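Local coordinates for probable thiosulfate sulfurtransferase (Thermus thermophilus, PDB 2EG4), which probably transfers sulfane sulfur from thiosulfate to an acceptor such as cyanide, as a zinc-bound protein with two rhodanese-like domains, at residues A[35-38]-A[42-45]. Residues are numbered along the deposited sequence; the frame is centred on the assembly and turned at random.
Sequences KLRL and AELK
Arg37 and Glu43 form a salt bridge between the loop leading into helix 41-57 and the helix's first turn. Arg37 NH1 donates to Glu43 OE2 at 2.7 Å, with an N-H...O angle of 148°. The oxygen lies in the guanidinium plane, whereas the donor reaches its syn side from somewhat outside the carboxylate plane. CG of Arg37 stands anti to the backbone N (chi1 -178°), and the extended chain takes Arg37 CG and CD past Glu43 OE2; the guanidinium meets that oxygen at its edge, its plane turned 45° from the carboxylate. Glu43 OE1 lies 2.9 Å from Arg37 NH1 but has its hydrogen bonds from the backbone N atoms of Arg39 and Glu40, in the manner of the glutamate half of a capping box at the helix start. Arg37 O is 3.4 Å from Glu43 OE2; these are two acceptors and make no bond.

Inward of this polar pair, Leu38 CD2 rests against the backbone of Glu43, 3.6 Å from Glu43 O. Leu38 CD2 also meets Leu44 CD2 at 4.0 Å, the two leucine side chains crossing at about a right angle. Leu47 of the same helix also touches Leu38.

Arg37 is shared between two carboxylates, since Glu224 forms a salt bridge with its NH2; its NE too has a hydrogen-bond partner outside the two segments. With Glu220 OE2 accepting from Leu38 N, Glu224 and Glu220 tie the loop 35-38 to the second rhodanese-like domain. Glu43 OE2 pairs with Arg37 NH1 while Glu43 OE1 takes two amide hydrogens; together with the favourable field expected at a helix N-terminus, this would probably keep Glu43 ionised.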
loop_
_atom_site.group_PDB
_atom_site.type_symbol
_atom_site.label_atom_id
_atom_site.label_comp_id
_atom_site.label_asym_id
_atom_site.label_seq_id
_atom_site.Cartn_x
_atom_site.Cartn_y
_atom_site.Cartn_z
ATOM N N LYS A 35 -9.615 5.398 -4.765
ATOM C CA LYS A 35 -8.665 6.502 -4.901
ATOM C C LYS A 35 -9.081 7.470 -3.788
ATOM O O LYS A 35 -10.249 7.848 -3.673
ATOM C CB LYS A 35 -8.779 7.165 -6.278
ATOM C CG LYS A 35 -7.941 6.454 -7.353
ATOM C CD LYS A 35 -7.945 7.214 -8.669
ATOM C CE LYS A 35 -9.236 7.009 -9.422
ATOM N NZ LYS A 35 -9.283 5.632 -9.990
ATOM N N LEU A 36 -8.122 7.868 -2.963
ATOM C CA LEU A 36 -8.402 8.736 -1.829
ATOM C C LEU A 36 -8.026 10.198 -1.962
ATOM O O LEU A 36 -7.079 10.547 -2.675
ATOM C CB LEU A 36 -7.700 8.188 -0.588
ATOM C CG LEU A 36 -8.322 6.975 0.108
ATOM C CD1 LEU A 36 -8.522 5.835 -0.858
ATOM C CD2 LEU A 36 -7.418 6.551 1.222
ATOM N N ARG A 37 -8.784 11.047 -1.267
ATOM C CA ARG A 37 -8.510 12.479 -1.208
ATOM C C ARG A 37 -8.400 12.733 0.296
ATOM O O ARG A 37 -9.367 12.536 1.042
ATOM C CB ARG A 37 -9.649 13.313 -1.812
ATOM C CG ARG A 37 -9.324 14.799 -1.796
ATOM C CD ARG A 37 -10.433 15.685 -2.343
ATOM N NE ARG A 37 -10.055 17.103 -2.362
ATOM C CZ ARG A 37 -10.106 17.916 -1.307
ATOM N NH1 ARG A 37 -10.525 17.450 -0.140
ATOM N NH2 ARG A 37 -9.741 19.195 -1.417
ATOM N N LEU A 38 -7.214 13.140 0.742
ATOM C CA LEU A 38 -6.970 13.354 2.158
ATOM C C LEU A 38 -6.342 14.702 2.410
ATOM O O LEU A 38 -5.115 14.828 2.502
ATOM C CB LEU A 38 -6.080 12.229 2.698
ATOM C CG LEU A 38 -6.616 10.802 2.534
ATOM C CD1 LEU A 38 -5.500 9.798 2.855
ATOM C CD2 LEU A 38 -7.797 10.568 3.463
ATOM N N ALA A 42 -11.520 15.762 8.444
ATOM C CA ALA A 42 -12.730 14.939 8.257
ATOM C C ALA A 42 -12.486 13.809 7.257
ATOM O O ALA A 42 -13.082 12.727 7.364
ATOM C CB ALA A 42 -13.901 15.808 7.778
ATOM N N GLU A 43 -11.631 14.065 6.266
ATOM C CA GLU A 43 -11.325 13.033 5.265
ATOM C C GLU A 43 -10.481 11.921 5.854
ATOM O O GLU A 43 -10.689 10.746 5.545
ATOM C CB GLU A 43 -10.636 13.674 4.053
ATOM C CG GLU A 43 -11.600 14.566 3.282
ATOM C CD GLU A 43 -10.958 15.297 2.128
ATOM O OE1 GLU A 43 -9.963 16.015 2.362
ATOM O OE2 GLU A 43 -11.477 15.169 0.994
ATOM N N LEU A 44 -9.529 12.273 6.715
ATOM C CA LEU A 44 -8.713 11.252 7.363
ATOM C C LEU A 44 -9.605 10.446 8.306
ATOM O O LEU A 44 -9.497 9.218 8.391
ATOM C CB LEU A 44 -7.562 11.896 8.149
ATOM C CG LEU A 44 -6.464 12.538 7.291
ATOM C CD1 LEU A 44 -5.615 13.475 8.144
ATOM C CD2 LEU A 44 -5.575 11.458 6.688
ATOM N N LYS A 45 -10.499 11.133 9.011
ATOM C CA LYS A 45 -11.397 10.438 9.921
ATOM C C LYS A 45 -12.354 9.528 9.166
ATOM O O LYS A 45 -12.746 8.468 9.673
ATOM C CB LYS A 45 -12.195 11.432 10.764
ATOM C CG LYS A 45 -11.502 11.771 12.059
ATOM C CD LYS A 45 -11.455 10.573 13.014
ATOM C CE LYS A 45 -10.487 10.832 14.155
ATOM N NZ LYS A 45 -10.541 9.787 15.224
#